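Local coordinates for carboxysome shell vertex protein CcmL (Gloeobacter violaceus, PDB 4JW0) that probably forms the pentameric vertices of the carboxysome shell, which encloses RuBisCO in a polyhedral compartment, at residues Gly21-Leu29 with Gln39-Ala49. Sequence-based numbering, arbitrary orientation.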
loop_
_atom_site.group_PDB
_atom_site.type_symbol
_atom_site.label_atom_id
_atom_site.label_comp_id
_atom_site.label_asym_id
_atom_site.label_seq_id
_atom_site.Cartn_x
_atom_site.Cartn_y
_atom_site.Cartn_z
ATOM N N GLY A 21 0.559 16.845 19.629
ATOM C CA GLY A 21 0.641 18.049 18.822
ATOM C C GLY A 21 0.046 17.888 17.435
ATOM O O GLY A 21 -0.194 18.872 16.731
ATOM N N VAL A 22 -0.190 16.646 17.036
ATOM C CA VAL A 22 -0.662 16.360 15.689
ATOM C C VAL A 22 -2.175 16.521 15.594
ATOM O O VAL A 22 -2.915 15.951 16.387
ATOM C CB VAL A 22 -0.281 14.934 15.273
ATOM C CG1 VAL A 22 -0.755 14.647 13.858
ATOM C CG2 VAL A 22 1.222 14.735 15.393
ATOM N N LYS A 23 -2.626 17.310 14.625
ATOM C CA LYS A 23 -4.047 17.453 14.362
ATOM C C LYS A 23 -4.489 16.401 13.353
ATOM O O LYS A 23 -3.866 16.229 12.304
ATOM C CB LYS A 23 -4.357 18.853 13.835
ATOM C CG LYS A 23 -5.843 19.133 13.688
ATOM C CD LYS A 23 -6.100 20.559 13.227
ATOM C CE LYS A 23 -7.589 20.805 13.025
ATOM N NZ LYS A 23 -8.384 20.256 14.155
ATOM N N PHE A 24 -5.563 15.694 13.680
ATOM C CA PHE A 24 -6.066 14.625 12.824
ATOM C C PHE A 24 -7.323 15.079 12.105
ATOM O O PHE A 24 -8.321 15.406 12.745
ATOM C CB PHE A 24 -6.394 13.378 13.651
ATOM C CG PHE A 24 -5.228 12.828 14.427
ATOM C CD1 PHE A 24 -4.118 12.307 13.775
ATOM C CD2 PHE A 24 -5.255 12.803 15.812
ATOM C CE1 PHE A 24 -3.056 11.790 14.490
ATOM C CE2 PHE A 24 -4.194 12.282 16.530
ATOM C CZ PHE A 24 -3.094 11.781 15.870
ATOM N N LEU A 25 -7.283 15.089 10.775
ATOM C CA LEU A 25 -8.461 15.436 9.987
ATOM C C LEU A 25 -9.085 14.205 9.360
ATOM O O LEU A 25 -8.392 13.374 8.788
ATOM C CB LEU A 25 -8.108 16.419 8.867
ATOM C CG LEU A 25 -7.773 17.856 9.241
ATOM C CD1 LEU A 25 -7.566 18.670 7.973
ATOM C CD2 LEU A 25 -8.858 18.466 10.107
ATOM N N LEU A 26 -10.403 14.104 9.464
ATOM C CA LEU A 26 -11.153 13.093 8.745
ATOM C C LEU A 26 -11.396 13.577 7.321
ATOM O O LEU A 26 -12.050 14.596 7.104
ATOM C CB LEU A 26 -12.482 12.826 9.447
ATOM C CG LEU A 26 -13.460 11.915 8.712
ATOM C CD1 LEU A 26 -12.925 10.498 8.689
ATOM C CD2 LEU A 26 -14.828 11.976 9.366
ATOM N N LEU A 27 -10.858 12.841 6.355
ATOM C CA LEU A 27 -10.981 13.189 4.948
ATOM C C LEU A 27 -11.877 12.198 4.232
ATOM O O LEU A 27 -11.721 10.986 4.385
ATOM C CB LEU A 27 -9.610 13.171 4.261
ATOM C CG LEU A 27 -8.472 14.010 4.846
ATOM C CD1 LEU A 27 -7.242 13.868 3.971
ATOM C CD2 LEU A 27 -8.878 15.470 4.966
ATOM N N GLN A 28 -12.804 12.713 3.433
ATOM C CA GLN A 28 -13.594 11.868 2.551
ATOM C C GLN A 28 -12.988 11.866 1.157
ATOM O O GLN A 28 -12.707 12.921 0.595
ATOM C CB GLN A 28 -15.039 12.363 2.479
ATOM C CG GLN A 28 -15.897 11.564 1.525
ATOM C CD GLN A 28 -17.357 11.983 1.560
ATOM O OE1 GLN A 28 -17.683 13.118 1.901
ATOM N NE2 GLN A 28 -18.238 11.064 1.209
ATOM N N LEU A 29 -12.786 10.679 0.596
ATOM C CA LEU A 29 -12.209 10.577 -0.735
ATOM C C LEU A 29 -13.134 11.184 -1.778
ATOM O O LEU A 29 -14.365 11.076 -1.692
ATOM C CB LEU A 29 -11.907 9.123 -1.096
ATOM C CG LEU A 29 -10.573 8.536 -0.619
ATOM C CD1 LEU A 29 -9.428 9.096 -1.439
ATOM C CD2 LEU A 29 -10.353 8.798 0.862
ATOM N N GLN A 39 -15.405 6.086 0.885
ATOM C CA GLN A 39 -14.106 5.890 1.528
ATOM C C GLN A 39 -13.595 7.124 2.281
ATOM O O GLN A 39 -13.869 8.256 1.899
ATOM C CB GLN A 39 -13.075 5.479 0.478
ATOM C CG GLN A 39 -13.241 4.057 -0.041
ATOM C CD GLN A 39 -14.476 3.874 -0.909
ATOM O OE1 GLN A 39 -14.833 4.748 -1.699
ATOM N NE2 GLN A 39 -15.133 2.724 -0.769
ATOM N N TYR A 40 -12.829 6.892 3.342
ATOM C CA TYR A 40 -12.237 7.977 4.121
ATOM C C TYR A 40 -10.792 7.648 4.525
ATOM O O TYR A 40 -10.346 6.498 4.460
ATOM C CB TYR A 40 -13.065 8.236 5.384
ATOM C CG TYR A 40 -12.806 7.210 6.461
ATOM C CD1 TYR A 40 -13.528 6.022 6.503
ATOM C CD2 TYR A 40 -11.824 7.416 7.418
ATOM C CE1 TYR A 40 -13.285 5.073 7.474
ATOM C CE2 TYR A 40 -11.573 6.470 8.398
ATOM C CZ TYR A 40 -12.307 5.298 8.416
ATOM O OH TYR A 40 -12.059 4.348 9.379
ATOM N N GLU A 41 -10.072 8.678 4.944
ATOM C CA GLU A 41 -8.746 8.526 5.526
ATOM C C GLU A 41 -8.614 9.581 6.606
ATOM O O GLU A 41 -9.133 10.691 6.455
ATOM C CB GLU A 41 -7.654 8.735 4.467
ATOM C CG GLU A 41 -6.232 8.411 4.950
ATOM C CD GLU A 41 -5.909 6.915 4.899
ATOM O OE1 GLU A 41 -6.546 6.188 4.112
ATOM O OE2 GLU A 41 -5.011 6.460 5.642
ATOM N N VAL A 42 -7.951 9.240 7.706
ATOM C CA VAL A 42 -7.613 10.238 8.716
ATOM C C VAL A 42 -6.161 10.646 8.500
ATOM O O VAL A 42 -5.262 9.804 8.485
ATOM C CB VAL A 42 -7.820 9.716 10.149
ATOM C CG1 VAL A 42 -7.465 10.789 11.158
ATOM C CG2 VAL A 42 -9.262 9.263 10.346
ATOM N N ALA A 43 -5.939 11.940 8.309
ATOM C CA ALA A 43 -4.626 12.441 7.946
ATOM C C ALA A 43 -4.126 13.497 8.922
ATOM O O ALA A 43 -4.904 14.275 9.477
ATOM C CB ALA A 43 -4.660 13.006 6.532
ATOM N N ALA A 44 -2.817 13.510 9.133
ATOM C CA ALA A 44 -2.178 14.573 9.890
ATOM C C ALA A 44 -2.219 15.857 9.071
ATOM O O ALA A 44 -1.916 15.853 7.875
ATOM C CB ALA A 44 -0.748 14.204 10.215
ATOM N N ASP A 45 -2.588 16.956 9.720
ATOM C CA ASP A 45 -2.711 18.236 9.034
ATOM C C ASP A 45 -1.823 19.301 9.653
ATOM O O ASP A 45 -2.144 19.856 10.709
ATOM C CB ASP A 45 -4.154 18.733 9.045
ATOM C CG ASP A 45 -4.313 20.067 8.319
ATOM O OD1 ASP A 45 -3.508 20.346 7.400
ATOM O OD2 ASP A 45 -5.232 20.841 8.665
ATOM N N GLY A 46 -0.713 19.587 8.981
ATOM C CA GLY A 46 0.155 20.688 9.355
ATOM C C GLY A 46 -0.005 21.857 8.400
ATOM O O GLY A 46 0.713 22.857 8.502
ATOM N N VAL A 47 -0.948 21.737 7.470
ATOM C CA VAL A 47 -1.230 22.811 6.524
ATOM C C VAL A 47 -2.272 23.769 7.099
ATOM O O VAL A 47 -2.119 24.990 7.028
ATOM C CB VAL A 47 -1.724 22.257 5.182
ATOM C CG1 VAL A 47 -2.115 23.394 4.246
ATOM C CG2 VAL A 47 -0.643 21.397 4.543
ATOM N N GLY A 48 -3.327 23.208 7.678
ATOM C CA GLY A 48 -4.389 24.004 8.270
ATOM C C GLY A 48 -5.592 24.090 7.354
ATOM O O GLY A 48 -5.916 25.157 6.841
ATOM N N ALA A 49 -6.261 22.958 7.148
ATOM C CA ALA A 49 -7.402 22.896 6.246
ATOM C C ALA A 49 -8.712 22.900 7.020
ATOM O O ALA A 49 -8.842 22.240 8.050
ATOM C CB ALA A 49 -7.315 21.655 5.367
HETATM O O HOH W 1 -0.759 18.519 12.758
#
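Leu25 pairs with Ala43 and Leu27 with Glu41 as antiparallel hydrogen-bonded pairs, the strands running at 151° to each other, and hydrogen bonds from Leu29 N to Gln39 O and from Asp45 N to Lys23 O extend the ladder at its two ends. Beyond it, a water bridges Lys23 N and Asp45 O. Side chains alternate between two faces. On the inner one, Leu27 CD1 lies 3.7 Å from Ala43 CB, the small alanine admitting the branched leucine; Leu27 also packs on strand 54-59, and Ala43 on strand 76-81. Leu25 CD1 rests 3.3 Å from Asp45 OD2 and also meets the methyl of Ala49. Asp45 suits the strand's exit because its carboxylate, CG anti to the backbone N (chi1 -179°), turns to the following loop: OD1 accepts from Val47 N, closing an Asx turn, and from Gly48 N, completing an Asx motif, both amides coming from the same face of the carboxylate plane, while OD2 takes Ala49 N at 2.8 Å on its syn side. With an alanine here the carboxylate is gone, and the three amides would probably lose their shared acceptor, leaving the loop freer to move. On the opposite face, Leu26 CD1 approaches Tyr40 CD2 to 3.5 Å, and Phe24 CB meets Val42 CG1. Such apolar and aromatic groups suit burial against a neighbouring subunit, which packs on Phe24 and Val42, while tyrosine's hydroxyl bonds to its Ile30 and Ile3. The hairpin thus joins the OB-fold barrel core to the pentamer interface of the CcmL/EutN family.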